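Local coordinates for putative lipoate-protein ligase A subunit 2 (PDB 3R07) that is a putative lipoate-protein ligase A subunit 2, a small alpha/beta protein of the bacterial lipoate-protein ligase C-terminal family, here modelled bound to another protein chain, at residues F40-L54 with I65-P77. Residues are numbered along the deposited sequence; the frame is centred on the assembly and turned at random.
Sequences FMFPEDSINRLEDML and IIRDFYNQGVITP
Phe-69 drives its ring into a hole in helix 46-54 bounded by Ser-46, Arg-49, Leu-50 and Met-53, a knob-into-hole fit. Leu-50 carries one face: its CB stands 3.9 Å from the ring centroid, 23° off the normal, a CH-pi contact. Val-74 CG2 lies over the opposite face toward the rim, so the ring is clamped between helix and returning loop. With CG of Phe-69 anti to the backbone N, the ring reaches across toward the neighbouring helix, its edge turned to the carbonyl oxygen of Ser-46. Met-53 crosses at about a right angle and sets SD obliquely to the ring, 5.4 Å from the centroid, a Met-aromatic contact. Further along, Leu-50 CD1 meets Ile-66 CD1, and Ile-65 CG2 packs against Met-53 CB at 3.6 Å and Leu-54 CG.

Segments 46-54 and 65-70 run roughly antiparallel, their axes 10.4 Å apart at closest approach and their directions 146° apart; they belong to consecutive helices, 46-54 and 62-70, of a helical hairpin, in a family assigned to the SufE/NifU clan. Leu-50 and Leu-54 also rest on strand 29-36 of the antiparallel sheet, while Ile-66 touches Ile-85 of helix 83-88.

Past Gly-73, which leaves the helix with positive phi, the chain turns back and Ile-75 pairs with Phe-42 in a single antiparallel bridge. Phe-42 N donates to Ile-75 O at 3.0 Å, and Ile-75 N returns an equally long bond to Phe-42 O. Met-41 CG packs on Val-74 CG1 at 3.9 Å; Phe-40, Met-41 and Phe-42 also meet the chain of another protein.

At the polar edge the guanidinium of Arg-49 lays one face on Phe-69 CE1, with Val-74 CG2 near its plane at the edge. The arginine chain is bent at chi3, and NH1 ends 3.3 Å from Gln-72 OE1, the guanidinium and amide planes 50° apart.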
loop_
_atom_site.group_PDB
_atom_site.type_symbol
_atom_site.label_atom_id
_atom_site.label_comp_id
_atom_site.label_asym_id
_atom_site.label_seq_id
_atom_site.Cartn_x
_atom_site.Cartn_y
_atom_site.Cartn_z
ATOM N N PHE B 40 7.219 3.631 2.462
ATOM C CA PHE B 40 6.994 4.499 1.330
ATOM C C PHE B 40 8.265 5.255 1.041
ATOM O O PHE B 40 9.017 5.592 1.944
ATOM C CB PHE B 40 5.878 5.463 1.656
ATOM C CG PHE B 40 4.583 4.792 1.947
ATOM C CD1 PHE B 40 3.719 4.436 0.910
ATOM C CD2 PHE B 40 4.223 4.503 3.251
ATOM C CE1 PHE B 40 2.515 3.830 1.179
ATOM C CE2 PHE B 40 3.008 3.872 3.523
ATOM C CZ PHE B 40 2.149 3.552 2.485
ATOM N N MET B 41 8.484 5.519 -0.238
ATOM C CA MET B 41 9.686 6.147 -0.695
ATOM C C MET B 41 9.378 6.736 -2.042
ATOM O O MET B 41 8.994 6.014 -2.980
ATOM C CB MET B 41 10.804 5.117 -0.822
ATOM C CG MET B 41 12.128 5.697 -1.286
ATOM S SD MET B 41 13.434 4.449 -1.297
ATOM C CE MET B 41 13.842 4.226 0.441
ATOM N N PHE B 42 9.542 8.060 -2.133
ATOM C CA PHE B 42 9.401 8.778 -3.400
ATOM C C PHE B 42 10.674 9.571 -3.671
ATOM O O PHE B 42 11.202 10.224 -2.766
ATOM C CB PHE B 42 8.184 9.698 -3.370
ATOM C CG PHE B 42 6.962 9.060 -2.774
ATOM C CD1 PHE B 42 6.020 8.426 -3.591
ATOM C CD2 PHE B 42 6.755 9.076 -1.395
ATOM C CE1 PHE B 42 4.895 7.819 -3.039
ATOM C CE2 PHE B 42 5.612 8.468 -0.840
ATOM C CZ PHE B 42 4.693 7.841 -1.660
ATOM N N PRO B 43 11.180 9.503 -4.911
ATOM C CA PRO B 43 10.606 8.651 -5.960
ATOM C C PRO B 43 10.681 7.162 -5.583
ATOM O O PRO B 43 11.441 6.795 -4.699
ATOM C CB PRO B 43 11.455 8.974 -7.204
ATOM C CG PRO B 43 12.089 10.287 -6.903
ATOM C CD PRO B 43 12.318 10.285 -5.406
ATOM N N GLU B 44 9.891 6.319 -6.236
ATOM C CA GLU B 44 9.803 4.918 -5.834
ATOM C C GLU B 44 11.079 4.163 -6.236
ATOM O O GLU B 44 11.548 3.289 -5.506
ATOM C CB GLU B 44 8.523 4.252 -6.392
ATOM C CG GLU B 44 7.188 4.845 -5.882
ATOM C CD GLU B 44 6.698 6.095 -6.680
ATOM O OE1 GLU B 44 7.495 6.744 -7.412
ATOM O OE2 GLU B 44 5.501 6.440 -6.581
ATOM N N ASP B 45 11.648 4.508 -7.390
ATOM C CA ASP B 45 12.859 3.830 -7.858
ATOM C C ASP B 45 14.157 4.364 -7.243
ATOM O O ASP B 45 15.237 3.919 -7.598
ATOM C CB ASP B 45 12.932 3.786 -9.381
ATOM C CG ASP B 45 12.767 5.150 -10.011
ATOM O OD1 ASP B 45 11.999 5.989 -9.461
ATOM O OD2 ASP B 45 13.396 5.381 -11.078
ATOM N N SER B 46 14.030 5.284 -6.296
ATOM C CA SER B 46 15.116 5.630 -5.389
ATOM C C SER B 46 15.631 4.435 -4.566
ATOM O O SER B 46 16.776 4.437 -4.110
ATOM C CB SER B 46 14.663 6.729 -4.433
ATOM O OG SER B 46 14.398 7.918 -5.153
ATOM N N ILE B 47 14.790 3.430 -4.351
ATOM C CA ILE B 47 15.232 2.213 -3.703
ATOM C C ILE B 47 16.345 1.544 -4.504
ATOM O O ILE B 47 17.250 0.960 -3.935
ATOM C CB ILE B 47 14.055 1.220 -3.468
ATOM C CG1 ILE B 47 14.442 0.153 -2.438
ATOM C CG2 ILE B 47 13.570 0.609 -4.772
ATOM C CD1 ILE B 47 14.733 0.717 -1.047
ATOM N N ASN B 48 16.269 1.620 -5.826
ATOM C CA ASN B 48 17.320 1.054 -6.677
ATOM C C ASN B 48 18.622 1.843 -6.624
ATOM O O ASN B 48 19.688 1.279 -6.814
ATOM C CB ASN B 48 16.854 0.982 -8.122
ATOM C CG ASN B 48 15.658 0.105 -8.296
ATOM O OD1 ASN B 48 14.694 0.494 -8.938
ATOM N ND2 ASN B 48 15.704 -1.093 -7.717
ATOM N N ARG B 49 18.510 3.151 -6.392
ATOM C CA ARG B 49 19.666 4.024 -6.285
ATOM C C ARG B 49 20.389 3.697 -4.976
ATOM O O ARG B 49 21.613 3.620 -4.956
ATOM C CB ARG B 49 19.268 5.520 -6.348
ATOM C CG ARG B 49 20.181 6.421 -7.239
ATOM C CD ARG B 49 20.056 7.974 -6.997
ATOM N NE ARG B 49 18.685 8.457 -6.782
ATOM C CZ ARG B 49 18.270 9.123 -5.694
ATOM N NH1 ARG B 49 19.123 9.416 -4.707
ATOM N NH2 ARG B 49 16.991 9.508 -5.584
ATOM N N LEU B 50 19.632 3.476 -3.905
ATOM C CA LEU B 50 20.209 3.205 -2.600
ATOM C C LEU B 50 20.964 1.876 -2.589
ATOM O O LEU B 50 22.004 1.755 -1.954
ATOM C CB LEU B 50 19.129 3.222 -1.516
ATOM C CG LEU B 50 19.536 3.080 -0.041
ATOM C CD1 LEU B 50 20.646 4.051 0.348
ATOM C CD2 LEU B 50 18.336 3.239 0.886
ATOM N N GLU B 51 20.450 0.879 -3.297
ATOM C CA GLU B 51 21.155 -0.392 -3.411
ATOM C C GLU B 51 22.423 -0.236 -4.277
ATOM O O GLU B 51 23.473 -0.800 -3.960
ATOM C CB GLU B 51 20.234 -1.487 -3.977
ATOM C CG GLU B 51 19.161 -2.015 -3.028
ATOM C CD GLU B 51 18.146 -2.915 -3.740
ATOM O OE1 GLU B 51 18.035 -2.816 -4.976
ATOM O OE2 GLU B 51 17.455 -3.724 -3.082
ATOM N N ASP B 52 22.315 0.523 -5.366
ATOM C CA ASP B 52 23.434 0.749 -6.293
ATOM C C ASP B 52 24.592 1.486 -5.640
ATOM O O ASP B 52 25.750 1.258 -5.980
ATOM C CB ASP B 52 22.965 1.526 -7.526
ATOM C CG ASP B 52 22.128 0.673 -8.473
ATOM O OD1 ASP B 52 22.005 -0.553 -8.206
ATOM O OD2 ASP B 52 21.597 1.227 -9.476
ATOM N N MET B 53 24.261 2.363 -4.700
ATOM C CA MET B 53 25.241 3.186 -4.018
ATOM C C MET B 53 26.026 2.375 -3.011
ATOM O O MET B 53 27.247 2.436 -2.993
ATOM C CB MET B 53 24.562 4.383 -3.354
ATOM C CG MET B 53 24.120 5.445 -4.371
ATOM S SD MET B 53 23.119 6.757 -3.642
ATOM C CE MET B 53 23.124 7.886 -5.047
ATOM N N LEU B 54 25.319 1.596 -2.199
ATOM C CA LEU B 54 25.941 0.704 -1.229
ATOM C C LEU B 54 26.796 -0.413 -1.870
ATOM O O LEU B 54 27.829 -0.795 -1.317
ATOM C CB LEU B 54 24.885 0.143 -0.276
ATOM C CG LEU B 54 24.250 1.180 0.656
ATOM C CD1 LEU B 54 22.802 0.843 1.027
ATOM C CD2 LEU B 54 25.078 1.359 1.899
ATOM N N ILE B 65 26.846 7.193 2.813
ATOM C CA ILE B 65 25.978 6.835 1.692
ATOM C C ILE B 65 24.502 7.146 2.011
ATOM O O ILE B 65 23.783 7.654 1.154
ATOM C CB ILE B 65 26.178 5.330 1.295
ATOM C CG1 ILE B 65 27.652 5.025 0.967
ATOM C CG2 ILE B 65 25.232 4.898 0.166
ATOM C CD1 ILE B 65 28.104 5.364 -0.458
ATOM N N ILE B 66 24.072 6.865 3.241
ATOM C CA ILE B 66 22.686 7.111 3.644
ATOM C C ILE B 66 22.362 8.616 3.607
ATOM O O ILE B 66 21.414 9.050 2.911
ATOM C CB ILE B 66 22.357 6.486 5.030
ATOM C CG1 ILE B 66 21.807 5.064 4.902
ATOM C CG2 ILE B 66 21.256 7.257 5.727
ATOM C CD1 ILE B 66 22.266 4.296 3.701
ATOM N N ARG B 67 23.170 9.397 4.339
ATOM C CA ARG B 67 23.006 10.844 4.458
ATOM C C ARG B 67 23.119 11.509 3.099
ATOM O O ARG B 67 22.362 12.430 2.809
ATOM C CB ARG B 67 24.014 11.443 5.450
ATOM C CG ARG B 67 23.911 10.883 6.876
ATOM C CD ARG B 67 24.671 11.757 7.906
ATOM N NE ARG B 67 25.066 11.026 9.127
ATOM C CZ ARG B 67 24.232 10.610 10.092
ATOM N NH1 ARG B 67 22.918 10.821 10.007
ATOM N NH2 ARG B 67 24.714 9.963 11.152
ATOM N N ASP B 68 24.043 11.031 2.265
ATOM C CA ASP B 68 24.186 11.534 0.887
ATOM C C ASP B 68 22.865 11.380 0.135
ATOM O O ASP B 68 22.266 12.385 -0.272
ATOM C CB ASP B 68 25.349 10.826 0.152
ATOM C CG ASP B 68 25.217 10.853 -1.391
ATOM O OD1 ASP B 68 24.109 11.078 -1.924
ATOM O OD2 ASP B 68 26.230 10.613 -2.090
ATOM N N PHE B 69 22.456 10.115 -0.038
ATOM C CA PHE B 69 21.191 9.658 -0.633
ATOM C C PHE B 69 19.995 10.546 -0.307
ATOM O O PHE B 69 19.328 11.052 -1.217
ATOM C CB PHE B 69 20.949 8.228 -0.133
ATOM C CG PHE B 69 19.643 7.607 -0.554
ATOM C CD1 PHE B 69 19.412 7.262 -1.878
ATOM C CD2 PHE B 69 18.679 7.306 0.398
ATOM C CE1 PHE B 69 18.237 6.664 -2.254
ATOM C CE2 PHE B 69 17.495 6.710 0.031
ATOM C CZ PHE B 69 17.274 6.385 -1.304
ATOM N N TYR B 70 19.735 10.718 0.988
ATOM C CA TYR B 70 18.737 11.665 1.470
ATOM C C TYR B 70 18.945 13.141 1.002
ATOM O O TYR B 70 17.976 13.815 0.629
ATOM C CB TYR B 70 18.638 11.583 2.988
ATOM C CG TYR B 70 17.751 10.473 3.509
ATOM C CD1 TYR B 70 16.442 10.737 3.917
ATOM C CD2 TYR B 70 18.218 9.163 3.622
ATOM C CE1 TYR B 70 15.615 9.725 4.411
ATOM C CE2 TYR B 70 17.391 8.134 4.117
ATOM C CZ TYR B 70 16.094 8.427 4.510
ATOM O OH TYR B 70 15.266 7.438 5.004
ATOM N N ASN B 71 20.185 13.638 1.007
ATOM C CA ASN B 71 20.477 14.994 0.497
ATOM C C ASN B 71 20.226 15.190 -1.011
ATOM O O ASN B 71 20.346 16.315 -1.517
ATOM C CB ASN B 71 21.911 15.433 0.846
ATOM C CG ASN B 71 22.188 15.392 2.333
ATOM O OD1 ASN B 71 21.300 15.612 3.160
ATOM N ND2 ASN B 71 23.428 15.093 2.685
ATOM N N GLN B 72 19.900 14.114 -1.730
ATOM C CA GLN B 72 19.409 14.259 -3.108
ATOM C C GLN B 72 17.900 14.458 -3.111
ATOM O O GLN B 72 17.289 14.523 -4.170
ATOM C CB GLN B 72 19.798 13.074 -3.994
ATOM C CG GLN B 72 21.256 13.081 -4.427
ATOM C CD GLN B 72 21.804 11.676 -4.617
ATOM O OE1 GLN B 72 21.744 11.108 -5.713
ATOM N NE2 GLN B 72 22.348 11.107 -3.545
ATOM N N GLY B 73 17.320 14.546 -1.911
ATOM C CA GLY B 73 15.906 14.870 -1.715
ATOM C C GLY B 73 14.962 13.696 -1.889
ATOM O O GLY B 73 14.172 13.677 -2.828
ATOM N N VAL B 74 15.042 12.724 -0.980
ATOM C CA VAL B 74 14.185 11.542 -1.022
ATOM C C VAL B 74 13.197 11.609 0.149
ATOM O O VAL B 74 13.579 11.949 1.269
ATOM C CB VAL B 74 15.034 10.224 -1.040
ATOM C CG1 VAL B 74 14.171 8.981 -0.874
ATOM C CG2 VAL B 74 15.821 10.111 -2.350
ATOM N N ILE B 75 11.925 11.315 -0.116
ATOM C CA ILE B 75 10.884 11.418 0.911
ATOM C C ILE B 75 10.463 10.023 1.393
ATOM O O ILE B 75 10.004 9.189 0.608
ATOM C CB ILE B 75 9.645 12.231 0.420
ATOM C CG1 ILE B 75 10.072 13.531 -0.272
ATOM C CG2 ILE B 75 8.687 12.526 1.576
ATOM C CD1 ILE B 75 10.049 13.470 -1.817
ATOM N N THR B 76 10.609 9.779 2.688
ATOM C CA THR B 76 10.451 8.440 3.222
ATOM C C THR B 76 9.599 8.477 4.483
ATOM O O THR B 76 10.085 8.163 5.567
ATOM C CB THR B 76 11.838 7.789 3.491
ATOM O OG1 THR B 76 12.608 7.757 2.280
ATOM C CG2 THR B 76 11.684 6.381 3.969
ATOM N N PRO B 77 8.311 8.847 4.337
ATOM C CA PRO B 77 7.376 9.153 5.423
ATOM C C PRO B 77 7.401 8.175 6.570
ATOM O O PRO B 77 7.212 6.984 6.354
ATOM C CB PRO B 77 6.020 9.089 4.726
ATOM C CG PRO B 77 6.313 9.586 3.380
ATOM C CD PRO B 77 7.656 9.004 3.025
#